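Local coordinates for protein putative glucoamylase (Bacteroides caccae ATCC 43185, PDB 4QT9) that probably hydrolyses glucosidic bonds as a putative glucoamylase built on an alpha/alpha toroid fold, at residues 134-137 and 138-142; 167-170 and 171-174; 287-290 and 291-295. One frame throughout, in Å; residues are numbered along the deposited sequence. Where two conformers were deposited one is given.

Contact 1 (134-137 and 138-142)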
# COMPACT_ATOMS: atom_id res chain seq x y z
N ASP A 134 13.98 -4.39 -4.60
CA ASP A 134 13.28 -4.06 -3.35
C ASP A 134 12.10 -5.02 -3.30
O ASP A 134 11.16 -4.86 -4.09
CB ASP A 134 12.84 -2.57 -3.39
CG ASP A 134 12.14 -2.12 -2.12
OD1 ASP A 134 11.33 -2.92 -1.56
OD2 ASP A 134 12.39 -0.98 -1.68
N LEU A 135 12.19 -6.08 -2.49
CA LEU A 135 11.16 -7.14 -2.49
C LEU A 135 9.81 -6.71 -1.88
O LEU A 135 8.76 -7.23 -2.29
CB LEU A 135 11.68 -8.40 -1.80
CG LEU A 135 11.02 -9.71 -2.24
CD1 LEU A 135 11.29 -10.02 -3.69
CD2 LEU A 135 11.45 -10.86 -1.36
N VAL A 136 9.82 -5.77 -0.96
CA VAL A 136 8.60 -5.24 -0.35
C VAL A 136 7.80 -4.48 -1.40
O VAL A 136 6.60 -4.69 -1.54
CB VAL A 136 8.96 -4.35 0.85
CG1 VAL A 136 7.73 -3.64 1.40
CG2 VAL A 136 9.65 -5.18 1.93
N GLU A 137 8.47 -3.62 -2.16
CA GLU A 137 7.85 -2.84 -3.23
C GLU A 137 7.36 -3.77 -4.35
O GLU A 137 6.28 -3.54 -4.91
CB GLU A 137 8.87 -1.83 -3.75
CG GLU A 137 9.01 -0.64 -2.82
CD GLU A 137 7.97 0.44 -3.07
OE1 GLU A 137 8.09 1.17 -4.08
OE2 GLU A 137 7.00 0.52 -2.27
N THR A 138 8.11 -4.84 -4.63
CA THR A 138 7.72 -5.86 -5.63
C THR A 138 6.40 -6.55 -5.20
O THR A 138 5.51 -6.75 -6.03
CB THR A 138 8.85 -6.88 -5.82
OG1 THR A 138 9.99 -6.20 -6.31
CG2 THR A 138 8.47 -8.01 -6.78
N ALA A 139 6.26 -6.82 -3.90
CA ALA A 139 5.09 -7.48 -3.34
C ALA A 139 3.83 -6.60 -3.50
O ALA A 139 2.79 -7.12 -3.89
CB ALA A 139 5.33 -7.81 -1.90
N PHE A 140 3.94 -5.29 -3.23
CA PHE A 140 2.85 -4.32 -3.40
C PHE A 140 2.48 -4.18 -4.88
O PHE A 140 1.30 -4.11 -5.20
CB PHE A 140 3.21 -2.95 -2.78
CG PHE A 140 3.38 -3.01 -1.27
CD1 PHE A 140 2.54 -3.79 -0.49
CD2 PHE A 140 4.39 -2.29 -0.65
CE1 PHE A 140 2.73 -3.88 0.89
CE2 PHE A 140 4.56 -2.36 0.74
CZ PHE A 140 3.74 -3.17 1.50
N LEU A 141 3.43 -4.24 -5.78
CA LEU A 141 3.11 -4.22 -7.22
C LEU A 141 2.39 -5.51 -7.62
O LEU A 141 1.40 -5.46 -8.37
CB LEU A 141 4.40 -4.03 -8.04
CG LEU A 141 4.30 -4.01 -9.58
CD1 LEU A 141 3.41 -2.85 -10.12
CD2 LEU A 141 5.66 -3.84 -10.19
N MSE A 142 2.90 -6.68 -7.15
CA MSE A 142 2.33 -7.97 -7.52
C MSE A 142 0.93 -8.14 -6.94
O MSE A 142 0.08 -8.69 -7.63
CB MSE A 142 3.23 -9.14 -7.10
CG MSE A 142 4.47 -9.26 -7.96
SE MSE A 142 4.05 -9.63 -9.81
CE MSE A 142 2.29 -10.47 -9.71
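Asp134 O is gripped twice by Thr138: the hydroxyl OG1 donates to it over 2.8 Å and the backbone N over 3.1 Å, from opposite faces of the carbonyl plane. This is the capped first turn of helix 135-152, one of the helices of the alpha/alpha toroid. Asp134 is the N-cap: Glu137 N donates to its OD1 at 3.0 Å, nearly straight (170°) but from above the carboxylate plane. Thr138 OG1 stands beside its own backbone N (chi1 -62°), which turns it back to the carbonyl of Asp134 and also lets it bond Tyr112 N. Leu141 N bonds Glu137 O, continuing the helical ladder. Glu137, bent at chi2, has its main polar partner outside the turn, in Gly68 N, and lies close to a bound acetate. On the same flank Val136 and Phe140 run side by side, with Val136 O over one ring face. Replacing Phe140 by an alanine would probably leave Val136 CG1 without its neighbour and open a gap toward Phe72 and Tyr266, the rings it meets. The carboxylate of Glu137 stands steeply against the Phe140 ring, OE2 lying at its edge 4.2 Å from CD2, while Val136 CG1 approaches CE2 of Phe140 to 3.5 Å.

Contact 2 (167-170 and 171-174)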
# COMPACT_ATOMS: atom_id res chain seq x y z
N ASP A 167 0.74 -12.97 -15.83
CA ASP A 167 1.14 -14.23 -15.19
C ASP A 167 2.62 -14.52 -15.46
O ASP A 167 3.28 -15.01 -14.56
CB ASP A 167 0.27 -15.41 -15.63
CG ASP A 167 0.45 -16.65 -14.74
OD1 ASP A 167 0.14 -16.57 -13.54
OD2 ASP A 167 0.87 -17.69 -15.25
N ARG A 168 3.14 -14.19 -16.65
CA ARG A 168 4.56 -14.36 -16.96
C ARG A 168 5.44 -13.48 -16.04
O ARG A 168 6.44 -13.99 -15.54
CB ARG A 168 4.86 -14.07 -18.44
CG ARG A 168 6.23 -14.60 -18.85
CD ARG A 168 6.77 -13.96 -20.12
NE ARG A 168 8.21 -13.73 -20.06
CZ ARG A 168 9.09 -14.16 -20.97
NH1 ARG A 168 8.67 -14.84 -22.03
NH2 ARG A 168 10.38 -13.91 -20.82
N LEU A 169 5.04 -12.19 -15.79
CA LEU A 169 5.80 -11.31 -14.91
C LEU A 169 5.79 -11.83 -13.49
O LEU A 169 6.82 -11.72 -12.84
CB LEU A 169 5.24 -9.86 -14.92
CG LEU A 169 5.33 -9.08 -16.27
CD1 LEU A 169 4.44 -7.84 -16.24
CD2 LEU A 169 6.77 -8.71 -16.62
N TRP A 170 4.62 -12.32 -13.01
CA TRP A 170 4.40 -12.91 -11.69
C TRP A 170 5.30 -14.16 -11.57
O TRP A 170 6.04 -14.29 -10.59
CB TRP A 170 2.89 -13.25 -11.49
CG TRP A 170 2.52 -14.31 -10.47
CD1 TRP A 170 1.85 -15.48 -10.71
CD2 TRP A 170 2.79 -14.29 -9.04
NE1 TRP A 170 1.66 -16.17 -9.53
CE2 TRP A 170 2.22 -15.46 -8.49
CE3 TRP A 170 3.47 -13.40 -8.19
CZ2 TRP A 170 2.26 -15.73 -7.11
CZ3 TRP A 170 3.53 -13.69 -6.82
CH2 TRP A 170 2.94 -14.85 -6.30
N ARG A 171 5.31 -15.04 -12.59
CA ARG A 171 6.14 -16.27 -12.56
C ARG A 171 7.65 -15.98 -12.60
O ARG A 171 8.45 -16.83 -12.19
CB ARG A 171 5.76 -17.22 -13.69
CG ARG A 171 4.44 -17.89 -13.44
CD ARG A 171 4.00 -18.73 -14.61
NE ARG A 171 2.80 -19.46 -14.22
CZ ARG A 171 2.80 -20.67 -13.68
NH1 ARG A 171 3.94 -21.33 -13.52
NH2 ARG A 171 1.66 -21.24 -13.31
N GLU A 172 8.04 -14.78 -13.07
CA GLU A 172 9.45 -14.40 -13.19
C GLU A 172 10.02 -13.85 -11.87
O GLU A 172 11.25 -13.82 -11.72
CB GLU A 172 9.64 -13.40 -14.34
CG GLU A 172 9.68 -14.09 -15.69
CD GLU A 172 9.74 -13.19 -16.92
OE1 GLU A 172 9.28 -12.03 -16.85
OE2 GLU A 172 10.23 -13.68 -17.96
N VAL A 173 9.18 -13.48 -10.90
CA VAL A 173 9.73 -12.97 -9.62
C VAL A 173 10.38 -14.11 -8.83
O VAL A 173 9.67 -15.02 -8.37
CB VAL A 173 8.75 -12.19 -8.71
CG1 VAL A 173 9.49 -11.60 -7.51
CG2 VAL A 173 8.03 -11.09 -9.49
N ASP A 174 11.72 -14.03 -8.64
CA ASP A 174 12.44 -15.07 -7.90
C ASP A 174 12.48 -14.72 -6.40
O ASP A 174 13.51 -14.24 -5.89
CB ASP A 174 13.85 -15.30 -8.47
CG ASP A 174 14.57 -16.56 -7.94
OD1 ASP A 174 14.11 -17.14 -6.93
OD2 ASP A 174 15.58 -16.95 -8.53
O HOH W 1 -0.25 -18.79 -12.19
O HOH W 2 7.22 -15.60 -8.50
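From Asp167 to Asp174 the backbone passes from regular helix into an extended exit: Arg171 N bonds Asp167 O at 2.8 Å, Glu172 N makes weak bonds to both Arg168 O and Leu169 O, and Val173 N turns to Trp170 O, which it meets from above the carbonyl plane. Two i to i+4 salt bridges with opposite polarity ride on this turn. In the first, Asp167 OD2 takes NE of Arg171 at 2.8 Å, on the syn side of the carboxylate and close to the guanidinium plane. The two flat groups are turned 66° against each other. Arg171 runs extended from CG to NE beside the carbonyl of Asp167, which delivers NE to the acid; a water donates to Asp167 OD1 and accepts a weak bond from Arg171 NH2. The second pair sets Arg168 against Glu172, whose OE2 lies at the guanidinium edge, 2.9 Å from NE and the same from NH2. Both bonds are weak, with the carboxylate plane almost perpendicular to the guanidinium, and Glu172 has a second conformer; its OE1 has a stronger partner in Arg107. This is the C-terminal end of helix 157-172, part of the helical toroid, and Arg107 also bonds Leu169 O, so one arginine meets both a carbonyl near the helix end and the acid. A second water links the last turn to the exit, donating to Trp170 O at 2.7 Å and to Val173 O. The indole of Trp170 is buried, packed on Leu146 and Leu214, with NE1 bonded to Asp419. Val173 CG2 rests 3.6 Å from Leu169 O.

Contact 3 (287-290 and 291-295); sequences EMRN and LTLVN
Thr292 doubles back on Met288 O, its OG1 donating at 2.9 Å and its backbone N at 3.1 Å, from opposite faces of the carbonyl plane. With chi1 -57° the hydroxyl sits beside its own backbone N, the rotation that brings it over the preceding turn; OG1 also pairs with Ser347 OG. Leu293 leans back toward the same turn. Its CG stands anti to the carbonyl carbon (chi1 -67°), which lays CD1 between Arg289 and Asn290, 4.1 Å from both Arg289 NE and Asn290 OD1. Arg289 reaches out as an extended chain from CG to NE, crossing Leu293 at a slant, and ends with NH1 on Tyr350 O. This is the middle of helix 284-301, a helix of the alpha/alpha toroid with strand 247-251 along one flank. Asn290 faces that strand, its ND2 giving a bond to Glu248 O, and Val294 packs there on Ile247. Val294 CG2 lies 3.3 Å from Asn290 O, the carbonyl that also receives Val294 N at 2.8 Å. Glu287 is buried and turns its carboxylate to Tyr253 OH and His250 N. Selenium of Met288, a selenomethionine, makes a loose apolar contact with Leu291 CD2 at 4.5 Å.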
# COMPACT_ATOMS: atom_id res chain seq x y z
N GLU A 287 -7.26 -7.05 14.90
CA GLU A 287 -5.95 -6.49 15.22
C GLU A 287 -5.77 -5.12 14.56
O GLU A 287 -5.40 -4.15 15.23
CB GLU A 287 -4.80 -7.44 14.81
CG GLU A 287 -3.41 -6.94 15.18
CD GLU A 287 -3.10 -6.73 16.66
OE1 GLU A 287 -3.88 -7.19 17.53
OE2 GLU A 287 -2.03 -6.15 16.95
N MSE A 288 -6.11 -5.03 13.28
CA MSE A 288 -5.98 -3.81 12.47
C MSE A 288 -7.03 -2.77 12.84
O MSE A 288 -6.74 -1.57 12.75
CB MSE A 288 -6.03 -4.15 10.97
CG MSE A 288 -4.84 -5.02 10.51
SE MSE A 288 -3.08 -4.67 11.39
CE MSE A 288 -2.54 -6.60 11.64
N ARG A 289 -8.23 -3.22 13.27
CA ARG A 289 -9.27 -2.31 13.75
C ARG A 289 -8.76 -1.67 15.05
O ARG A 289 -8.88 -0.46 15.21
CB ARG A 289 -10.60 -3.05 13.97
CG ARG A 289 -11.72 -2.18 14.55
CD ARG A 289 -13.01 -2.94 14.76
NE ARG A 289 -13.90 -2.24 15.69
CZ ARG A 289 -14.80 -1.33 15.34
NH1 ARG A 289 -14.95 -1.00 14.06
NH2 ARG A 289 -15.57 -0.75 16.25
N ASN A 290 -8.12 -2.47 15.93
CA ASN A 290 -7.58 -1.96 17.19
C ASN A 290 -6.43 -1.01 16.97
O ASN A 290 -6.34 -0.03 17.69
CB ASN A 290 -7.16 -3.10 18.12
CG ASN A 290 -8.34 -3.63 18.87
OD1 ASN A 290 -9.48 -3.21 18.63
ND2 ASN A 290 -8.08 -4.53 19.79
N LEU A 291 -5.59 -1.27 15.96
CA LEU A 291 -4.48 -0.38 15.63
C LEU A 291 -5.04 0.98 15.13
O LEU A 291 -4.47 2.03 15.44
CB LEU A 291 -3.51 -1.02 14.62
CG LEU A 291 -2.24 -0.24 14.33
CD1 LEU A 291 -1.36 -0.09 15.58
CD2 LEU A 291 -1.46 -0.89 13.20
N THR A 292 -6.19 0.95 14.43
CA THR A 292 -6.90 2.14 13.97
C THR A 292 -7.43 2.88 15.19
O THR A 292 -7.28 4.10 15.30
CB THR A 292 -8.04 1.78 12.96
OG1 THR A 292 -7.51 1.07 11.86
CG2 THR A 292 -8.76 3.01 12.43
N LEU A 293 -8.02 2.11 16.13
CA LEU A 293 -8.63 2.71 17.31
C LEU A 293 -7.59 3.34 18.23
O LEU A 293 -7.86 4.41 18.78
CB LEU A 293 -9.53 1.74 18.04
CG LEU A 293 -10.79 1.35 17.26
CD1 LEU A 293 -11.52 0.23 17.95
CD2 LEU A 293 -11.70 2.54 17.04
N VAL A 294 -6.37 2.75 18.30
CA VAL A 294 -5.24 3.29 19.06
C VAL A 294 -4.84 4.66 18.46
O VAL A 294 -4.64 5.62 19.19
CB VAL A 294 -4.04 2.31 19.08
CG1 VAL A 294 -2.73 3.02 19.43
CG2 VAL A 294 -4.29 1.16 20.04
N ASN A 295 -4.75 4.72 17.13
CA ASN A 295 -4.38 5.92 16.37
C ASN A 295 -5.34 7.06 16.66
O ASN A 295 -4.90 8.16 16.99
CB ASN A 295 -4.38 5.59 14.86
CG ASN A 295 -3.52 6.52 14.07
OD1 ASN A 295 -3.90 7.66 13.78
ND2 ASN A 295 -2.29 6.10 13.80

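In the fold
Read from the N terminus, the three contacts come in series, none nested in or crossing another, and none closes a long loop, since each is a turn within a single helix. Contact 1 opens helix 135-152; contact 2 ends the next helix, 157-172, which packs back beside it. The two touch where Met142 CE meets Trp170 CB at 3.3 Å and Thr138 CG2 meets Val173 CG1 at 3.8 Å, so the start of one helix lies against the end of its successor. Contact 3, in helix 284-301, lies apart, its nearest atoms about 12 Å from contact 1, and on the opposite side of the chain's centre from contact 2.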